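Probable acetolactate synthase isozyme III (Small subunit) (Nitrosomonas europaea ATCC 19718, PDB 2PC6) is probably a regulatory-type small subunit, pairing an ACT domain with a second domain of the same clan. Local coordinates at residues 82-94 with 144-158. Sequence-based numbering, arbitrary orientation.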
loop_
_atom_site.group_PDB
_atom_site.type_symbol
_atom_site.label_atom_id
_atom_site.label_comp_id
_atom_site.label_asym_id
_atom_site.label_seq_id
_atom_site.Cartn_x
_atom_site.Cartn_y
_atom_site.Cartn_z
ATOM N N GLY A 82 2.412 8.442 19.484
ATOM C CA GLY A 82 3.473 7.521 19.058
ATOM C C GLY A 82 2.919 6.566 17.975
ATOM O O GLY A 82 1.763 6.148 18.047
ATOM N N TYR A 83 3.706 6.254 16.950
ATOM C CA TYR A 83 3.240 5.339 15.891
ATOM C C TYR A 83 4.409 4.661 15.203
ATOM O O TYR A 83 5.582 5.033 15.389
ATOM C CB TYR A 83 2.376 6.081 14.865
ATOM C CG TYR A 83 3.163 7.097 14.099
ATOM C CD1 TYR A 83 3.761 6.755 12.885
ATOM C CD2 TYR A 83 3.348 8.388 14.597
ATOM C CE1 TYR A 83 4.495 7.662 12.185
ATOM C CE2 TYR A 83 4.090 9.318 13.909
ATOM C CZ TYR A 83 4.659 8.947 12.696
ATOM O OH TYR A 83 5.430 9.833 11.983
ATOM N N VAL A 84 4.108 3.639 14.429
ATOM C CA VAL A 84 5.125 3.070 13.598
ATOM C C VAL A 84 4.622 3.073 12.192
ATOM O O VAL A 84 3.457 2.812 11.957
ATOM C CB VAL A 84 5.458 1.654 14.000
ATOM C CG1 VAL A 84 6.138 1.676 15.291
ATOM C CG2 VAL A 84 4.208 0.829 14.108
ATOM N N GLU A 85 5.498 3.379 11.245
ATOM C CA GLU A 85 5.073 3.297 9.861
ATOM C C GLU A 85 6.104 2.597 9.011
ATOM O O GLU A 85 7.309 2.645 9.302
ATOM C CB GLU A 85 4.614 4.659 9.277
ATOM C CG GLU A 85 5.716 5.667 9.150
ATOM C CD GLU A 85 6.534 5.539 7.854
ATOM O OE1 GLU A 85 6.029 4.940 6.854
ATOM O OE2 GLU A 85 7.690 6.053 7.847
ATOM N N ARG A 86 5.582 1.919 7.984
ATOM C CA ARG A 86 6.386 1.212 7.003
ATOM C C ARG A 86 5.781 1.368 5.662
ATOM O O ARG A 86 4.571 1.515 5.519
ATOM C CB ARG A 86 6.542 -0.279 7.334
ATOM C CG ARG A 86 7.391 -0.545 8.588
ATOM C CD ARG A 86 8.785 0.017 8.442
ATOM N NE ARG A 86 9.669 -0.405 9.551
ATOM C CZ ARG A 86 9.758 0.269 10.697
ATOM N NH1 ARG A 86 9.013 1.355 10.845
ATOM N NH2 ARG A 86 10.558 -0.135 11.704
ATOM N N GLU A 87 6.638 1.376 4.661
ATOM C CA GLU A 87 6.158 1.360 3.318
ATOM C C GLU A 87 6.906 0.290 2.571
ATOM O O GLU A 87 8.057 -0.021 2.908
ATOM C CB GLU A 87 6.445 2.708 2.701
ATOM C CG GLU A 87 5.674 2.942 1.405
ATOM C CD GLU A 87 5.858 4.378 0.919
ATOM O OE1 GLU A 87 6.541 5.186 1.648
ATOM O OE2 GLU A 87 5.316 4.689 -0.180
ATOM N N LEU A 88 6.261 -0.279 1.566
ATOM C CA LEU A 88 6.954 -1.174 0.644
ATOM C C LEU A 88 7.083 -0.559 -0.749
ATOM O O LEU A 88 6.188 0.112 -1.249
ATOM C CB LEU A 88 6.275 -2.555 0.588
ATOM C CG LEU A 88 6.926 -3.625 -0.323
ATOM C CD1 LEU A 88 6.772 -5.004 0.263
ATOM C CD2 LEU A 88 6.200 -3.591 -1.607
HETATM N N MSE A 89 8.199 -0.809 -1.383
HETATM C CA MSE A 89 8.457 -0.283 -2.689
HETATM C C MSE A 89 9.166 -1.309 -3.561
HETATM O O MSE A 89 10.076 -2.024 -3.125
HETATM C CB MSE A 89 9.283 0.975 -2.547
HETATM C CG MSE A 89 9.842 1.487 -3.810
HETATM SE SE MSE A 89 10.709 3.249 -3.499
HETATM C CE MSE A 89 12.277 2.639 -2.493
ATOM N N LEU A 90 8.737 -1.335 -4.809
ATOM C CA LEU A 90 9.352 -2.079 -5.885
ATOM C C LEU A 90 9.924 -1.098 -6.939
ATOM O O LEU A 90 9.174 -0.321 -7.567
ATOM C CB LEU A 90 8.277 -2.948 -6.538
ATOM C CG LEU A 90 8.215 -4.462 -6.332
ATOM C CD1 LEU A 90 8.596 -4.944 -4.942
ATOM C CD2 LEU A 90 6.843 -4.956 -6.724
ATOM N N VAL A 91 11.238 -1.179 -7.154
ATOM C CA VAL A 91 11.955 -0.308 -8.068
ATOM C C VAL A 91 12.591 -1.156 -9.153
ATOM O O VAL A 91 13.491 -1.983 -8.863
ATOM C CB VAL A 91 13.115 0.366 -7.333
ATOM C CG1 VAL A 91 13.718 1.399 -8.201
ATOM C CG2 VAL A 91 12.609 0.987 -6.093
ATOM N N LYS A 92 12.166 -0.959 -10.399
ATOM C CA LYS A 92 12.804 -1.695 -11.502
ATOM C C LYS A 92 13.857 -0.803 -12.138
ATOM O O LYS A 92 13.546 0.301 -12.543
ATOM C CB LYS A 92 11.761 -2.173 -12.520
ATOM C CG LYS A 92 12.323 -2.703 -13.810
ATOM C CD LYS A 92 11.208 -3.005 -14.848
ATOM C CE LYS A 92 10.242 -4.043 -14.280
ATOM N NZ LYS A 92 9.081 -4.283 -15.174
ATOM N N VAL A 93 15.092 -1.290 -12.205
ATOM C CA VAL A 93 16.239 -0.492 -12.584
ATOM C C VAL A 93 16.995 -1.168 -13.698
ATOM O O VAL A 93 17.085 -2.398 -13.756
ATOM C CB VAL A 93 17.261 -0.297 -11.401
ATOM C CG1 VAL A 93 16.709 0.616 -10.342
ATOM C CG2 VAL A 93 17.694 -1.682 -10.792
ATOM N N ARG A 94 17.527 -0.340 -14.582
ATOM C CA ARG A 94 18.370 -0.738 -15.654
ATOM C C ARG A 94 19.695 -1.086 -15.002
ATOM O O ARG A 94 20.216 -0.314 -14.201
ATOM C CB ARG A 94 18.493 0.465 -16.602
ATOM C CG ARG A 94 19.545 0.398 -17.721
ATOM C CD ARG A 94 19.325 -0.747 -18.708
ATOM N NE ARG A 94 18.085 -0.714 -19.478
ATOM C CZ ARG A 94 17.207 -1.709 -19.510
ATOM N NH1 ARG A 94 17.418 -2.794 -18.771
ATOM N NH2 ARG A 94 16.110 -1.629 -20.253
ATOM N N LEU A 144 18.568 5.566 -14.361
ATOM C CA LEU A 144 18.436 4.130 -14.168
ATOM C C LEU A 144 17.032 3.692 -13.830
ATOM O O LEU A 144 16.687 2.543 -14.061
ATOM C CB LEU A 144 19.430 3.566 -13.149
ATOM C CG LEU A 144 20.865 3.895 -13.544
ATOM C CD1 LEU A 144 21.921 3.374 -12.560
ATOM C CD2 LEU A 144 21.123 3.437 -14.970
ATOM N N ILE A 145 16.185 4.545 -13.300
ATOM C CA ILE A 145 14.942 3.944 -12.862
ATOM C C ILE A 145 14.022 3.656 -14.031
ATOM O O ILE A 145 13.692 4.555 -14.784
ATOM C CB ILE A 145 14.275 4.784 -11.816
ATOM C CG1 ILE A 145 15.086 4.636 -10.524
ATOM C CG2 ILE A 145 12.832 4.321 -11.598
ATOM C CD1 ILE A 145 14.784 5.712 -9.529
ATOM N N LEU A 146 13.619 2.406 -14.220
ATOM C CA LEU A 146 12.651 2.138 -15.302
ATOM C C LEU A 146 11.199 2.410 -14.912
ATOM O O LEU A 146 10.444 3.004 -15.693
ATOM C CB LEU A 146 12.788 0.722 -15.846
ATOM C CG LEU A 146 14.130 0.376 -16.471
ATOM C CD1 LEU A 146 14.240 -1.124 -16.603
ATOM C CD2 LEU A 146 14.211 1.050 -17.827
ATOM N N GLU A 147 10.808 1.949 -13.721
ATOM C CA GLU A 147 9.497 2.282 -13.106
ATOM C C GLU A 147 9.556 1.874 -11.624
ATOM O O GLU A 147 10.476 1.191 -11.203
ATOM C CB GLU A 147 8.332 1.579 -13.820
ATOM C CG GLU A 147 8.502 0.088 -13.799
ATOM C CD GLU A 147 7.422 -0.683 -14.530
ATOM O OE1 GLU A 147 6.373 -0.118 -14.903
ATOM O OE2 GLU A 147 7.638 -1.898 -14.744
ATOM N N ILE A 148 8.559 2.279 -10.868
ATOM C CA ILE A 148 8.519 2.141 -9.413
ATOM C C ILE A 148 7.069 1.894 -8.983
ATOM O O ILE A 148 6.161 2.539 -9.496
ATOM C CB ILE A 148 8.981 3.467 -8.765
ATOM C CG1 ILE A 148 10.492 3.505 -8.660
ATOM C CG2 ILE A 148 8.337 3.720 -7.383
ATOM C CD1 ILE A 148 10.928 4.858 -8.031
ATOM N N ALA A 149 6.866 0.951 -8.061
ATOM C CA ALA A 149 5.567 0.707 -7.456
ATOM C C ALA A 149 5.765 0.623 -5.959
ATOM O O ALA A 149 6.514 -0.202 -5.429
ATOM C CB ALA A 149 4.918 -0.521 -7.998
ATOM N N ARG A 150 5.036 1.506 -5.307
ATOM C CA ARG A 150 5.304 1.959 -3.987
ATOM C C ARG A 150 3.946 1.985 -3.348
ATOM O O ARG A 150 3.015 2.593 -3.887
ATOM C CB ARG A 150 5.917 3.343 -4.112
ATOM C CG ARG A 150 6.018 4.124 -2.849
ATOM C CD ARG A 150 6.817 5.382 -3.075
ATOM N NE ARG A 150 7.153 5.962 -1.786
ATOM C CZ ARG A 150 8.196 6.762 -1.578
ATOM N NH1 ARG A 150 9.005 7.073 -2.587
ATOM N NH2 ARG A 150 8.453 7.230 -0.358
ATOM N N THR A 151 3.827 1.289 -2.214
ATOM C CA THR A 151 2.522 0.899 -1.649
ATOM C C THR A 151 1.848 1.982 -0.856
ATOM O O THR A 151 0.693 1.788 -0.439
ATOM C CB THR A 151 2.573 -0.266 -0.625
ATOM O OG1 THR A 151 3.460 0.072 0.460
ATOM C CG2 THR A 151 2.965 -1.532 -1.269
ATOM N N GLY A 152 2.554 3.081 -0.593
ATOM C CA GLY A 152 2.015 4.047 0.353
ATOM C C GLY A 152 2.027 3.490 1.773
ATOM O O GLY A 152 1.939 2.274 1.991
ATOM N N VAL A 153 2.157 4.404 2.730
ATOM C CA VAL A 153 2.386 4.087 4.127
ATOM C C VAL A 153 1.335 3.194 4.743
ATOM O O VAL A 153 0.146 3.257 4.427
ATOM C CB VAL A 153 2.465 5.356 4.990
ATOM C CG1 VAL A 153 2.444 4.980 6.480
ATOM C CG2 VAL A 153 3.743 6.136 4.675
ATOM N N SER A 154 1.796 2.340 5.622
ATOM C CA SER A 154 0.915 1.652 6.488
ATOM C C SER A 154 1.423 1.871 7.924
ATOM O O SER A 154 2.608 1.687 8.203
ATOM C CB SER A 154 0.931 0.210 6.116
ATOM O OG SER A 154 0.512 -0.523 7.242
ATOM N N GLY A 155 0.542 2.309 8.819
ATOM C CA GLY A 155 0.940 2.606 10.192
ATOM C C GLY A 155 0.021 2.118 11.295
ATOM O O GLY A 155 -1.174 1.848 11.083
ATOM N N LEU A 156 0.576 2.021 12.491
ATOM C CA LEU A 156 -0.204 1.676 13.667
ATOM C C LEU A 156 0.307 2.569 14.798
ATOM O O LEU A 156 1.470 3.009 14.755
ATOM C CB LEU A 156 -0.034 0.197 14.038
ATOM C CG LEU A 156 -0.598 -0.885 13.101
ATOM C CD1 LEU A 156 -0.323 -2.327 13.609
ATOM C CD2 LEU A 156 -2.113 -0.637 12.870
ATOM N N SER A 157 -0.552 2.860 15.770
ATOM C CA SER A 157 -0.140 3.508 17.005
ATOM C C SER A 157 0.831 2.624 17.786
ATOM O O SER A 157 0.782 1.398 17.657
ATOM C CB SER A 157 -1.369 3.761 17.845
ATOM O OG SER A 157 -2.163 4.792 17.244
ATOM N N ARG A 158 1.723 3.232 18.562
ATOM C CA ARG A 158 2.609 2.470 19.439
ATOM C C ARG A 158 1.838 1.963 20.610
ATOM O O ARG A 158 0.948 2.638 21.089
ATOM C CB ARG A 158 3.795 3.301 19.971
ATOM C CG ARG A 158 4.972 3.335 18.986
ATOM C CD ARG A 158 6.368 3.553 19.608
ATOM N NE ARG A 158 7.356 3.865 18.559
ATOM C CZ ARG A 158 8.013 2.970 17.787
ATOM N NH1 ARG A 158 7.841 1.659 17.946
ATOM N NH2 ARG A 158 8.872 3.382 16.845
HETATM O O HOH W 1 -0.588 6.966 17.210
#
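Two antiparallel strands of the C-terminal sheet, the central 83-94 and strand 145-157, outermost of its sheet within this chain, pair from R94 beside L144 to G82 beside R158; the axes of 145-150 and 154-157 each run at 166° to that of 83-94. Backbone bonds such as A149 N to L90 O (2.7 Å) define the register, which slips by one residue on each side of this stretch. At the first slip two residues, L146 and E147, stand against the one residue K92, which is a classic beta bulge: K92 O takes a bond from L146 N at 2.7 Å and a weak one from E147 N. K92 and E147 lie side by side on the face shared with L90 and A149, closing a salt bridge of 2.8 Å from NZ to OE2. The lysine sets out anti to its own N (chi1 169°) and bends only at chi3 to bring NZ there; NZ also bonds G159 O of the second subunit. Over one face of the R94 guanidinium, toward its rim, lies L146 CD1, while R94 NH1 bonds E120 O.

In the four-stranded antiparallel sheet of order 2-3-1-4, as in ACT folds, the opposite face packs on helices: V91 CG1 meets I148 CG1 at 3.9 Å, and I148 touches L137. The second slip, between R86 and M89, is bridged by T151, whose OG1 stands in for a main-chain acceptor by receiving L88 N at 3.0 Å, while T151 N returns a bond to L88 O. E87 and R150 are modelled as a salt bridge that is doubtful in detail, since OE2 lies too close to its neighbour; R150 NH2 also bridges to D134. Toward the far end, V84 CG1 sits 3.2 Å from R158 NH1, over one guanidinium face, and a water links G82 O to S157 OG.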